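Side-chain contacts in DUF1881 domain-containing protein (Neurospora crassa, PDB 5Z6D), which carries a betagamma-crystallin calcium site that its interface with an Ig-like domain apparently renders inoperative, in an abundant protein of fungal perithecia: residues Q14-E19 with D73-G78; L110-R115 with G131-M136; T145-R150 with H181-L186; V163-N168 with V174-N179. The protein carries 1 engineered substitution. One frame throughout, in Å; residues are numbered along the deposited sequence.

Contact 1 of 4, residues Q14-E19 with D73-G78; sequences QKKNFE and DISDIG
K16 lies obliquely across D73, and the end of its chain, CE and NZ together, comes to rest over the carboxylate. The ammonium nitrogen NZ forms a salt bridge with OD2 of D73 at 3.1 Å. It comes from above the carboxylate plane, 35° out of it, and CD and CE lie against the acid as well. A fully extended lysine suits this place: with chi2, chi3 and chi4 all near 180°, the chain spans the gap from one loop to the other without a kink.

The other oxygen of D73 is bonded within its own loop. OD1 accepts the backbone N of S75 at 3.0 Å, which makes an Asx turn, and it also accepts the S75 hydroxyl at 2.6 Å from OG, on the syn lone pair. With CG anti to the backbone N (chi1 -166°), the carboxylate lies beside the carbonyl carbon, within reach of the S75 N-H and hydroxyl. S75 also touches the lysine, its OG lying 3.5 Å from CE of K16.

The two loops belong to the betagamma-crystallin domain, one following strand 9-13 and the other preceding strand 82-87; a backbone hydrogen bond between N17 and A72 joins them beside the salt bridge. Two bonds to OD1 thus hold the carboxylate in place, while OD2 meets the lysine. Because the pair sits at the surface, solvent probably screens much of its attraction.

Contact 2 of 4, residues L110-R115 with G131-M136; sequences LKVDAR and GLVGIM
V112 and V133 cross at about a right angle, CG1 of V112 lying against CB and CG1 of V133, and this is the apolar side-chain contact between the two segments. The V112 methyl is 4.0 Å from CB of V133 and 4.1 Å from its CG1. It is set there by a chi1 of -178°, which puts CG1 opposite the backbone N. Valine fits both positions, being compact, beta-branched and wholly apolar in a buried site.

Strands 108-112 and 131-136 lie in different sheets of the Ig-like domain, so the two valines pack between the layers of a beta sandwich rather than pairing along one sheet. On its own sheet V133 forms a classic beta bulge with G134, both facing I93 of strand 91-99, and its side chain also packs on I93 and F95.

A second kind of contact is between a methyl and a carbonyl: CB of A114 lies 3.2 Å from the backbone O of V133. The small side chain of alanine allows so near an approach of the two backbones, whose CA atoms at A114 and V133 are 5.7 Å apart.

No hydrogen bond crosses between the two segments. D113 centres an inverse gamma turn; its OD1 is bonded to T119, and I135 N to D116 OD2.

Contact 3 of 4, residues T145-R150 with H181-L186; sequences TAVYVR and HWPKQL
V149 and L186 reach toward each other tip to tip, CG2 of the valine lying 3.8 Å from CD1 of the leucine. This methyl sits beside the backbone N of V149 and anti to its carbonyl carbon (chi1 -176°), which directs it at L186. V147 crosses P183 obliquely, its CG2 being 4.1 Å from the proline CD. The short branched ends of both valines suit a buried apolar face.

The next shell is the loop itself. P183 begins a type I beta turn closed by L186 N to P183 O. CD of P183 rests 3.6 Å above one face of the W182 indole, near the rim, with CD1 of L186 over the same face. NE1 of W182 donates to the backbone O of L186 at 3.0 Å, approaching from above the carbonyl plane.

Farther out, L200 of strand 195-200 packs on both V149 and L186. The loop leading into strand 186-190 thus packs on strand 143-151 between the two sheets of the Ig-like domain. Contact across the segments is purely apolar, while the turn and the indole bond fix the loop's shape from within.

Contact 4 of 4, residues V163-N168 with V174-N179; sequences VYFEWN and VDVVEN
With CG anti to the backbone N in N168 (chi1 -169°) and beside it in D175 (chi1 -75°), the amide and the carboxylate come together at the end of the hairpin. ND2 of N168 donates to OD2 of D175 at 2.8 Å; the oxygen lies near the amide plane and is met on its syn side, 30° out of the carboxylate plane. The other oxygen, OD1, has a salt bridge with R190, so each oxygen has its own partner. Asparagine suits this end because its OD1 can at the same time accept from the backbone N of N171 in the connecting loop.

Strands 157-168 and 173-177 form an antiparallel beta hairpin, in which E166 and D175 are a hydrogen-bonded pair: E166 N to D175 O is 3.0 Å and D175 N to E166 O 2.9 Å. On their face of the sheet V177 CB lies at the edge of the Y164 ring, in its plane, 3.7 Å from CD2, while V177 CG2 covers the E166 carboxylate carbon CD at 3.6 Å.

The other face is apolar. CG2 of V176 meets the edge of the F165 ring, 3.6 Å from CE1, and V174 CG2 packs against W167 CZ3 at 3.9 Å. M136 of strand 131-136 touches F165, W167 and V174. N168 and R190 probably stabilise the negative charge of D175, with E166 close by as a like charge.

Overall arrangement
From the N terminus, contact 1 comes first and spans 53 intervening residues within the betagamma-crystallin domain, tying two surface loops together. The chain then enters the Ig-like domain, where contact 2 closes a short loop, joining strand 108-112 of the five-stranded sheet to strand 131-136 of the facing mixed sheet. Contact 3 opens next, from strand 143-151, and closes on the loop before strand 186-190; contact 4, the hairpin of 157-168 and 173-177, is nested inside it. None cross. Contacts 2, 3 and 4 touch one another, their centres 13 to 14 Å apart, whereas contact 1 lies 27 Å or more from each, centre to centre.

Contact 1 of 4, residues Q14-E19 with D73-G78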
loop_
_atom_site.group_PDB
_atom_site.type_symbol
_atom_site.label_atom_id
_atom_site.label_comp_id
_atom_site.label_asym_id
_atom_site.label_seq_id
_atom_site.Cartn_x
_atom_site.Cartn_y
_atom_site.Cartn_z
ATOM N N GLN A 14 16.404 -13.945 -12.240
ATOM C CA GLN A 14 15.648 -15.122 -12.613
ATOM C C GLN A 14 15.792 -16.277 -11.618
ATOM O O GLN A 14 14.857 -17.051 -11.423
ATOM C CB GLN A 14 16.090 -15.553 -14.016
ATOM C CG GLN A 14 16.103 -17.037 -14.284
ATOM C CD GLN A 14 17.070 -17.402 -15.397
ATOM O OE1 GLN A 14 18.255 -17.068 -15.344
ATOM N NE2 GLN A 14 16.565 -18.082 -16.414
ATOM N N LYS A 15 16.953 -16.393 -10.979
ATOM C CA LYS A 15 17.133 -17.425 -9.964
ATOM C C LYS A 15 17.303 -16.812 -8.577
ATOM O O LYS A 15 17.500 -15.595 -8.452
ATOM C CB LYS A 15 18.335 -18.306 -10.308
ATOM C CG LYS A 15 18.460 -18.616 -11.791
ATOM C CD LYS A 15 18.911 -20.046 -12.023
ATOM C CE LYS A 15 19.617 -20.194 -13.363
ATOM N NZ LYS A 15 20.930 -19.487 -13.379
ATOM N N LYS A 16 17.211 -17.648 -7.546
ATOM C CA LYS A 16 17.414 -17.195 -6.174
ATOM C C LYS A 16 18.883 -16.826 -5.944
ATOM O O LYS A 16 19.744 -17.165 -6.747
ATOM C CB LYS A 16 16.972 -18.266 -5.177
ATOM C CG LYS A 16 15.487 -18.583 -5.213
ATOM C CD LYS A 16 15.129 -19.703 -4.260
ATOM C CE LYS A 16 13.618 -19.920 -4.229
ATOM N NZ LYS A 16 13.202 -20.935 -3.239
ATOM N N ASN A 17 19.144 -16.111 -4.853
ATOM C CA ASN A 17 20.494 -15.724 -4.458
ATOM C C ASN A 17 21.297 -14.984 -5.530
ATOM O O ASN A 17 22.521 -15.150 -5.628
ATOM C CB ASN A 17 21.272 -16.964 -4.000
ATOM C CG ASN A 17 22.418 -16.619 -3.065
ATOM O OD1 ASN A 17 22.333 -15.668 -2.287
ATOM N ND2 ASN A 17 23.505 -17.386 -3.146
ATOM N N PHE A 18 20.600 -14.172 -6.326
ATOM C CA PHE A 18 21.211 -13.200 -7.234
ATOM C C PHE A 18 22.043 -13.838 -8.348
ATOM O O PHE A 18 23.037 -13.265 -8.799
ATOM C CB PHE A 18 22.076 -12.214 -6.444
ATOM C CG PHE A 18 21.472 -11.793 -5.133
ATOM C CD1 PHE A 18 20.395 -10.924 -5.109
ATOM C CD2 PHE A 18 21.973 -12.261 -3.923
ATOM C CE1 PHE A 18 19.827 -10.525 -3.907
ATOM C CE2 PHE A 18 21.409 -11.870 -2.719
ATOM C CZ PHE A 18 20.321 -10.990 -2.709
ATOM N N GLU A 19 21.639 -15.018 -8.800
ATOM C CA GLU A 19 22.418 -15.707 -9.824
ATOM C C GLU A 19 21.736 -15.562 -11.186
ATOM O O GLU A 19 20.516 -15.359 -11.266
ATOM C CB GLU A 19 22.621 -17.177 -9.448
ATOM C CG GLU A 19 23.133 -17.413 -8.012
ATOM C CD GLU A 19 24.611 -17.063 -7.797
ATOM O OE1 GLU A 19 25.192 -16.323 -8.618
ATOM O OE2 GLU A 19 25.200 -17.536 -6.793
ATOM N N ASP A 73 15.573 -14.327 -1.785
ATOM C CA ASP A 73 14.440 -15.176 -2.146
ATOM C C ASP A 73 13.117 -14.419 -2.089
ATOM O O ASP A 73 12.616 -14.130 -1.004
ATOM C CB ASP A 73 14.395 -16.392 -1.204
ATOM C CG ASP A 73 13.470 -17.501 -1.699
ATOM O OD1 ASP A 73 12.677 -17.255 -2.640
ATOM O OD2 ASP A 73 13.536 -18.623 -1.150
ATOM N N ILE A 74 12.547 -14.108 -3.256
ATOM C CA ILE A 74 11.202 -13.518 -3.304
ATOM C C ILE A 74 10.196 -14.419 -4.022
ATOM O O ILE A 74 9.224 -13.935 -4.607
ATOM C CB ILE A 74 11.208 -12.131 -3.987
ATOM C CG1 ILE A 74 11.767 -12.207 -5.415
ATOM C CG2 ILE A 74 12.003 -11.142 -3.152
ATOM C CD1 ILE A 74 11.592 -10.911 -6.199
ATOM N N SER A 75 10.418 -15.726 -3.957
ATOM C CA SER A 75 9.561 -16.691 -4.638
ATOM C C SER A 75 8.192 -16.890 -3.976
ATOM O O SER A 75 7.301 -17.498 -4.571
ATOM C CB SER A 75 10.274 -18.034 -4.717
ATOM O OG SER A 75 10.506 -18.544 -3.412
ATOM N N ASP A 76 8.030 -16.399 -2.751
ATOM C CA ASP A 76 6.812 -16.630 -1.978
ATOM C C ASP A 76 6.263 -15.319 -1.431
ATOM O O ASP A 76 6.438 -15.008 -0.255
ATOM C CB ASP A 76 7.098 -17.603 -0.827
ATOM C CG ASP A 76 5.833 -18.159 -0.193
ATOM O OD1 ASP A 76 4.741 -17.600 -0.424
ATOM O OD2 ASP A 76 5.936 -19.160 0.550
ATOM N N ILE A 77 5.593 -14.544 -2.278
ATOM C CA ILE A 77 5.224 -13.190 -1.892
ATOM C C ILE A 77 3.762 -12.918 -2.177
ATOM O O ILE A 77 3.307 -11.777 -2.119
ATOM C CB ILE A 77 6.082 -12.167 -2.630
ATOM C CG1 ILE A 77 6.015 -12.439 -4.136
ATOM C CG2 ILE A 77 7.522 -12.263 -2.144
ATOM C CD1 ILE A 77 6.667 -11.357 -5.014
ATOM N N GLY A 78 3.022 -13.985 -2.464
ATOM C CA GLY A 78 1.672 -13.835 -2.967
ATOM C C GLY A 78 1.802 -13.678 -4.464
ATOM O O GLY A 78 2.882 -13.862 -5.019
#

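Contact 2 of 4, residues L110-R115 with G131-M136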
loop_
_atom_site.group_PDB
_atom_site.type_symbol
_atom_site.label_atom_id
_atom_site.label_comp_id
_atom_site.label_asym_id
_atom_site.label_seq_id
_atom_site.Cartn_x
_atom_site.Cartn_y
_atom_site.Cartn_z
ATOM N N LEU A 110 -14.188 -0.712 3.563
ATOM C CA LEU A 110 -13.632 0.595 3.325
ATOM C C LEU A 110 -13.016 0.571 1.925
ATOM O O LEU A 110 -12.008 -0.097 1.688
ATOM C CB LEU A 110 -12.598 0.932 4.386
ATOM C CG LEU A 110 -11.803 2.210 4.170
ATOM C CD1 LEU A 110 -12.717 3.420 4.274
ATOM C CD2 LEU A 110 -10.689 2.267 5.214
ATOM N N LYS A 111 -13.672 1.243 0.989
ATOM C CA LYS A 111 -13.171 1.373 -0.364
ATOM C C LYS A 111 -12.370 2.657 -0.474
ATOM O O LYS A 111 -12.852 3.733 -0.095
ATOM C CB LYS A 111 -14.333 1.379 -1.369
ATOM C CG LYS A 111 -13.908 1.494 -2.825
ATOM C CD LYS A 111 -15.133 1.620 -3.735
ATOM C CE LYS A 111 -14.723 1.784 -5.184
ATOM N NZ LYS A 111 -15.817 2.377 -6.001
ATOM N N VAL A 112 -11.148 2.540 -0.988
ATOM C CA VAL A 112 -10.258 3.672 -1.094
ATOM C C VAL A 112 -9.875 3.816 -2.558
ATOM O O VAL A 112 -9.236 2.930 -3.118
ATOM C CB VAL A 112 -8.990 3.476 -0.227
ATOM C CG1 VAL A 112 -8.105 4.694 -0.316
ATOM C CG2 VAL A 112 -9.357 3.214 1.225
ATOM N N ASP A 113 -10.310 4.902 -3.197
ATOM C CA ASP A 113 -10.115 5.021 -4.635
ATOM C C ASP A 113 -8.770 5.637 -4.968
ATOM O O ASP A 113 -8.701 6.755 -5.480
ATOM C CB ASP A 113 -11.229 5.855 -5.265
ATOM C CG ASP A 113 -12.431 5.024 -5.647
ATOM O OD1 ASP A 113 -12.323 3.779 -5.627
ATOM O OD2 ASP A 113 -13.479 5.619 -5.981
ATOM N N ALA A 114 -7.700 4.914 -4.660
ATOM C CA ALA A 114 -6.356 5.416 -4.889
ATOM C C ALA A 114 -6.034 5.473 -6.373
ATOM O O ALA A 114 -6.029 4.449 -7.058
ATOM C CB ALA A 114 -5.354 4.546 -4.175
ATOM N N ARG A 115 -5.744 6.666 -6.873
ATOM C CA ARG A 115 -5.590 6.807 -8.308
ATOM C C ARG A 115 -4.203 6.368 -8.775
ATOM O O ARG A 115 -4.033 6.016 -9.945
ATOM C CB ARG A 115 -5.891 8.245 -8.730
ATOM C CG ARG A 115 -7.344 8.625 -8.482
ATOM C CD ARG A 115 -7.672 10.016 -8.997
ATOM N NE ARG A 115 -7.846 10.051 -10.448
ATOM C CZ ARG A 115 -8.471 11.028 -11.099
ATOM N NH1 ARG A 115 -8.994 12.046 -10.428
ATOM N NH2 ARG A 115 -8.580 10.984 -12.421
ATOM N N GLY A 131 -3.354 -2.813 3.518
ATOM C CA GLY A 131 -3.522 -2.554 2.112
ATOM C C GLY A 131 -2.798 -1.294 1.686
ATOM O O GLY A 131 -2.868 -0.270 2.359
ATOM N N LEU A 132 -2.122 -1.376 0.549
ATOM C CA LEU A 132 -1.409 -0.252 -0.021
ATOM C C LEU A 132 -2.417 0.715 -0.635
ATOM O O LEU A 132 -3.143 0.343 -1.558
ATOM C CB LEU A 132 -0.410 -0.743 -1.072
ATOM C CG LEU A 132 0.367 0.346 -1.808
ATOM C CD1 LEU A 132 1.401 0.999 -0.891
ATOM C CD2 LEU A 132 1.005 -0.205 -3.083
ATOM N N VAL A 133 -2.476 1.945 -0.121
ATOM C CA VAL A 133 -3.471 2.906 -0.595
ATOM C C VAL A 133 -2.830 4.174 -1.160
ATOM O O VAL A 133 -3.531 5.120 -1.573
ATOM C CB VAL A 133 -4.484 3.290 0.526
ATOM C CG1 VAL A 133 -5.304 2.067 0.976
ATOM C CG2 VAL A 133 -3.779 3.930 1.715
ATOM N N GLY A 134 -1.502 4.214 -1.212
ATOM C CA GLY A 134 -0.864 5.327 -1.903
ATOM C C GLY A 134 0.648 5.235 -1.861
ATOM O O GLY A 134 1.191 4.429 -1.102
ATOM N N ILE A 135 1.328 6.026 -2.685
ATOM C CA ILE A 135 2.787 6.119 -2.628
ATOM C C ILE A 135 3.131 7.596 -2.610
ATOM O O ILE A 135 2.676 8.342 -3.473
ATOM C CB ILE A 135 3.457 5.429 -3.834
ATOM C CG1 ILE A 135 3.135 3.929 -3.831
ATOM C CG2 ILE A 135 4.973 5.643 -3.815
ATOM C CD1 ILE A 135 3.655 3.148 -5.044
ATOM N N MET A 136 3.903 8.027 -1.622
ATOM C CA MET A 136 4.226 9.447 -1.512
ATOM C C MET A 136 5.707 9.661 -1.339
ATOM O O MET A 136 6.276 9.244 -0.337
ATOM C CB MET A 136 3.494 10.089 -0.343
ATOM C CG MET A 136 3.812 11.580 -0.215
ATOM S SD MET A 136 2.829 12.441 1.026
ATOM C CE MET A 136 1.183 12.343 0.309
#

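Contact 3 of 4, residues T145-R150 with H181-L186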
loop_
_atom_site.group_PDB
_atom_site.type_symbol
_atom_site.label_atom_id
_atom_site.label_comp_id
_atom_site.label_asym_id
_atom_site.label_seq_id
_atom_site.Cartn_x
_atom_site.Cartn_y
_atom_site.Cartn_z
ATOM N N THR A 145 -8.018 11.380 -1.589
ATOM C CA THR A 145 -8.479 10.103 -2.117
ATOM C C THR A 145 -9.873 9.798 -1.590
ATOM O O THR A 145 -10.128 9.877 -0.390
ATOM C CB THR A 145 -7.508 8.958 -1.744
ATOM O OG1 THR A 145 -6.217 9.246 -2.293
ATOM C CG2 THR A 145 -8.002 7.643 -2.292
ATOM N N ALA A 146 -10.794 9.471 -2.491
ATOM C CA ALA A 146 -12.171 9.235 -2.067
ATOM C C ALA A 146 -12.272 7.955 -1.252
ATOM O O ALA A 146 -11.591 6.973 -1.549
ATOM C CB ALA A 146 -13.087 9.168 -3.273
ATOM N N VAL A 147 -13.123 7.969 -0.228
ATOM C CA VAL A 147 -13.362 6.758 0.556
ATOM C C VAL A 147 -14.858 6.490 0.742
ATOM O O VAL A 147 -15.689 7.413 0.756
ATOM C CB VAL A 147 -12.700 6.807 1.959
ATOM C CG1 VAL A 147 -11.170 6.872 1.855
ATOM C CG2 VAL A 147 -13.226 7.969 2.765
ATOM N N TYR A 148 -15.200 5.210 0.886
ATOM C CA TYR A 148 -16.601 4.796 0.999
ATOM C C TYR A 148 -16.686 3.696 2.037
ATOM O O TYR A 148 -15.983 2.693 1.937
ATOM C CB TYR A 148 -17.162 4.290 -0.344
ATOM C CG TYR A 148 -16.936 5.219 -1.524
ATOM C CD1 TYR A 148 -17.958 6.048 -1.987
ATOM C CD2 TYR A 148 -15.702 5.263 -2.181
ATOM C CE1 TYR A 148 -17.749 6.904 -3.065
ATOM C CE2 TYR A 148 -15.490 6.117 -3.249
ATOM C CZ TYR A 148 -16.511 6.930 -3.686
ATOM O OH TYR A 148 -16.292 7.777 -4.754
ATOM N N VAL A 149 -17.546 3.886 3.028
ATOM C CA VAL A 149 -17.716 2.925 4.106
ATOM C C VAL A 149 -19.085 2.297 3.995
ATOM O O VAL A 149 -20.114 3.006 4.108
ATOM C CB VAL A 149 -17.598 3.560 5.488
ATOM C CG1 VAL A 149 -17.677 2.467 6.565
ATOM C CG2 VAL A 149 -16.303 4.360 5.605
ATOM N N ARG A 150 -19.099 0.978 3.800
ATOM C CA ARG A 150 -20.350 0.276 3.542
ATOM C C ARG A 150 -20.557 -0.885 4.498
ATOM O O ARG A 150 -19.599 -1.550 4.878
ATOM C CB ARG A 150 -20.369 -0.242 2.106
ATOM C CG ARG A 150 -21.730 -0.625 1.612
ATOM C CD ARG A 150 -21.615 -1.298 0.259
ATOM N NE ARG A 150 -22.928 -1.579 -0.322
ATOM C CZ ARG A 150 -23.114 -2.291 -1.428
ATOM N NH1 ARG A 150 -22.069 -2.808 -2.063
ATOM N NH2 ARG A 150 -24.342 -2.495 -1.892
ATOM N N HIS A 181 -14.325 16.374 5.217
ATOM C CA HIS A 181 -14.798 15.301 4.347
ATOM C C HIS A 181 -14.437 13.911 4.882
ATOM O O HIS A 181 -14.949 12.894 4.401
ATOM C CB HIS A 181 -14.257 15.489 2.932
ATOM C CG HIS A 181 -14.922 16.602 2.185
ATOM N ND1 HIS A 181 -16.289 16.664 2.008
ATOM C CD2 HIS A 181 -14.413 17.701 1.580
ATOM C CE1 HIS A 181 -16.592 17.752 1.324
ATOM N NE2 HIS A 181 -15.473 18.400 1.052
ATOM N N TRP A 182 -13.588 13.874 5.900
ATOM C CA TRP A 182 -13.285 12.614 6.576
ATOM C C TRP A 182 -14.498 12.180 7.392
ATOM O O TRP A 182 -15.001 12.955 8.210
ATOM C CB TRP A 182 -12.059 12.762 7.473
ATOM C CG TRP A 182 -11.781 11.571 8.350
ATOM C CD1 TRP A 182 -12.173 11.395 9.651
ATOM C CD2 TRP A 182 -11.035 10.401 7.995
ATOM N NE1 TRP A 182 -11.716 10.181 10.124
ATOM C CE2 TRP A 182 -11.007 9.554 9.125
ATOM C CE3 TRP A 182 -10.380 9.984 6.831
ATOM C CZ2 TRP A 182 -10.358 8.323 9.125
ATOM C CZ3 TRP A 182 -9.735 8.759 6.832
ATOM C CH2 TRP A 182 -9.734 7.942 7.971
ATOM N N PRO A 183 -14.977 10.945 7.164
ATOM C CA PRO A 183 -16.168 10.439 7.857
ATOM C C PRO A 183 -15.996 10.455 9.374
ATOM O O PRO A 183 -15.028 9.887 9.885
ATOM C CB PRO A 183 -16.300 9.006 7.331
ATOM C CG PRO A 183 -15.624 9.030 6.003
ATOM C CD PRO A 183 -14.467 9.983 6.172
ATOM N N LYS A 184 -16.915 11.104 10.085
ATOM C CA LYS A 184 -16.799 11.194 11.536
ATOM C C LYS A 184 -16.911 9.814 12.179
ATOM O O LYS A 184 -16.496 9.615 13.319
ATOM C CB LYS A 184 -17.859 12.133 12.106
ATOM C CG LYS A 184 -17.782 13.549 11.556
ATOM C CD LYS A 184 -18.770 14.469 12.250
ATOM C CE LYS A 184 -18.680 15.890 11.715
ATOM N NZ LYS A 184 -19.258 16.028 10.348
ATOM N N GLN A 185 -17.474 8.865 11.438
ATOM C CA GLN A 185 -17.576 7.485 11.901
ATOM C C GLN A 185 -16.247 6.748 11.977
ATOM O O GLN A 185 -16.188 5.669 12.548
ATOM C CB GLN A 185 -18.509 6.687 10.992
ATOM C CG GLN A 185 -19.961 7.138 11.031
ATOM C CD GLN A 185 -20.275 8.164 9.961
ATOM O OE1 GLN A 185 -19.384 8.836 9.444
ATOM N NE2 GLN A 185 -21.548 8.285 9.616
ATOM N N LEU A 186 -15.201 7.308 11.376
ATOM C CA LEU A 186 -13.888 6.665 11.354
ATOM C C LEU A 186 -12.880 7.398 12.227
ATOM O O LEU A 186 -12.915 8.624 12.340
ATOM C CB LEU A 186 -13.345 6.604 9.929
ATOM C CG LEU A 186 -14.149 5.861 8.866
ATOM C CD1 LEU A 186 -13.522 6.039 7.482
ATOM C CD2 LEU A 186 -14.266 4.381 9.242
#

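Contact 4 of 4, residues V163-N168 with V174-N179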
loop_
_atom_site.group_PDB
_atom_site.type_symbol
_atom_site.label_atom_id
_atom_site.label_comp_id
_atom_site.label_asym_id
_atom_site.label_seq_id
_atom_site.Cartn_x
_atom_site.Cartn_y
_atom_site.Cartn_z
ATOM N N VAL A 163 -10.098 11.134 2.200
ATOM C CA VAL A 163 -8.967 11.261 3.103
ATOM C C VAL A 163 -7.946 12.163 2.420
ATOM O O VAL A 163 -7.802 12.134 1.194
ATOM C CB VAL A 163 -8.345 9.879 3.453
ATOM C CG1 VAL A 163 -7.798 9.177 2.197
ATOM C CG2 VAL A 163 -7.261 10.028 4.521
ATOM N N TYR A 164 -7.260 12.976 3.216
ATOM C CA TYR A 164 -6.264 13.903 2.722
ATOM C C TYR A 164 -4.921 13.508 3.324
ATOM O O TYR A 164 -4.771 13.466 4.539
ATOM C CB TYR A 164 -6.657 15.339 3.097
ATOM C CG TYR A 164 -5.745 16.444 2.595
ATOM C CD1 TYR A 164 -5.746 16.828 1.258
ATOM C CD2 TYR A 164 -4.903 17.118 3.465
ATOM C CE1 TYR A 164 -4.925 17.848 0.803
ATOM C CE2 TYR A 164 -4.078 18.137 3.020
ATOM C CZ TYR A 164 -4.090 18.497 1.691
ATOM O OH TYR A 164 -3.267 19.512 1.248
ATOM N N PHE A 165 -3.973 13.158 2.466
ATOM C CA PHE A 165 -2.603 12.845 2.876
ATOM C C PHE A 165 -1.684 14.020 2.621
ATOM O O PHE A 165 -1.739 14.647 1.563
ATOM C CB PHE A 165 -2.054 11.644 2.113
ATOM C CG PHE A 165 -2.846 10.382 2.293
ATOM C CD1 PHE A 165 -2.921 9.760 3.526
ATOM C CD2 PHE A 165 -3.490 9.807 1.212
ATOM C CE1 PHE A 165 -3.641 8.581 3.681
ATOM C CE2 PHE A 165 -4.207 8.627 1.357
ATOM C CZ PHE A 165 -4.273 8.014 2.589
ATOM N N GLU A 166 -0.811 14.307 3.573
ATOM C CA GLU A 166 0.178 15.347 3.321
ATOM C C GLU A 166 1.503 14.951 3.938
ATOM O O GLU A 166 1.539 14.217 4.912
ATOM C CB GLU A 166 -0.293 16.709 3.864
ATOM C CG GLU A 166 -0.354 16.819 5.371
ATOM C CD GLU A 166 -0.753 18.216 5.834
ATOM O OE1 GLU A 166 -1.131 19.045 4.976
ATOM O OE2 GLU A 166 -0.688 18.486 7.052
ATOM N N TRP A 167 2.596 15.424 3.356
ATOM C CA TRP A 167 3.901 15.163 3.934
ATOM C C TRP A 167 4.158 16.078 5.118
ATOM O O TRP A 167 3.963 17.292 5.034
ATOM C CB TRP A 167 5.013 15.337 2.899
ATOM C CG TRP A 167 6.320 14.847 3.422
ATOM C CD1 TRP A 167 7.292 15.589 4.028
ATOM C CD2 TRP A 167 6.786 13.492 3.424
ATOM N NE1 TRP A 167 8.344 14.782 4.394
ATOM C CE2 TRP A 167 8.060 13.491 4.031
ATOM C CE3 TRP A 167 6.262 12.285 2.952
ATOM C CZ2 TRP A 167 8.812 12.325 4.188
ATOM C CZ3 TRP A 167 7.007 11.129 3.108
ATOM C CH2 TRP A 167 8.270 11.156 3.725
ATOM N N ASN A 168 4.584 15.474 6.222
ATOM C CA ASN A 168 5.001 16.191 7.418
ATOM C C ASN A 168 6.517 16.321 7.419
ATOM O O ASN A 168 7.237 15.338 7.672
ATOM C CB ASN A 168 4.528 15.471 8.677
ATOM C CG ASN A 168 4.704 16.310 9.922
ATOM O OD1 ASN A 168 5.818 16.694 10.269
ATOM N ND2 ASN A 168 3.600 16.599 10.604
ATOM N N VAL A 174 4.229 10.625 6.625
ATOM C CA VAL A 174 2.958 10.935 5.980
ATOM C C VAL A 174 1.910 11.162 7.060
ATOM O O VAL A 174 1.841 10.411 8.035
ATOM C CB VAL A 174 2.504 9.806 5.036
ATOM C CG1 VAL A 174 1.084 10.062 4.505
ATOM C CG2 VAL A 174 3.487 9.648 3.888
ATOM N N ASP A 175 1.105 12.210 6.898
ATOM C CA ASP A 175 0.017 12.494 7.820
ATOM C C ASP A 175 -1.337 12.311 7.146
ATOM O O ASP A 175 -1.537 12.732 5.997
ATOM C CB ASP A 175 0.096 13.921 8.351
ATOM C CG ASP A 175 1.181 14.106 9.376
ATOM O OD1 ASP A 175 1.960 13.158 9.600
ATOM O OD2 ASP A 175 1.257 15.214 9.947
ATOM N N VAL A 176 -2.252 11.680 7.867
ATOM C CA VAL A 176 -3.660 11.722 7.521
ATOM C C VAL A 176 -4.256 12.958 8.173
ATOM O O VAL A 176 -4.167 13.124 9.387
ATOM C CB VAL A 176 -4.403 10.461 7.995
ATOM C CG1 VAL A 176 -5.903 10.667 7.916
ATOM C CG2 VAL A 176 -3.978 9.248 7.169
ATOM N N VAL A 177 -4.832 13.837 7.360
ATOM C CA VAL A 177 -5.529 15.001 7.872
ATOM C C VAL A 177 -7.028 14.732 7.870
ATOM O O VAL A 177 -7.634 14.550 6.813
ATOM C CB VAL A 177 -5.228 16.249 7.043
ATOM C CG1 VAL A 177 -5.896 17.465 7.672
ATOM C CG2 VAL A 177 -3.727 16.449 6.940
ATOM N N GLU A 178 -7.616 14.683 9.059
ATOM C CA GLU A 178 -9.048 14.454 9.184
ATOM C C GLU A 178 -9.807 15.774 9.068
ATOM O O GLU A 178 -10.053 16.439 10.070
ATOM C CB GLU A 178 -9.369 13.770 10.516
ATOM C CG GLU A 178 -8.597 12.471 10.763
ATOM C CD GLU A 178 -9.206 11.634 11.877
ATOM O OE1 GLU A 178 -10.146 12.119 12.546
ATOM O OE2 GLU A 178 -8.755 10.485 12.078
ATOM N N ASN A 179 -10.171 16.154 7.846
ATOM C CA ASN A 179 -10.898 17.402 7.635
ATOM C C ASN A 179 -12.402 17.163 7.522
ATOM O O ASN A 179 -12.894 16.117 7.941
ATOM C CB ASN A 179 -10.362 18.141 6.402
ATOM C CG ASN A 179 -10.433 17.316 5.130
ATOM O OD1 ASN A 179 -11.366 16.541 4.917
ATOM N ND2 ASN A 179 -9.445 17.500 4.263
#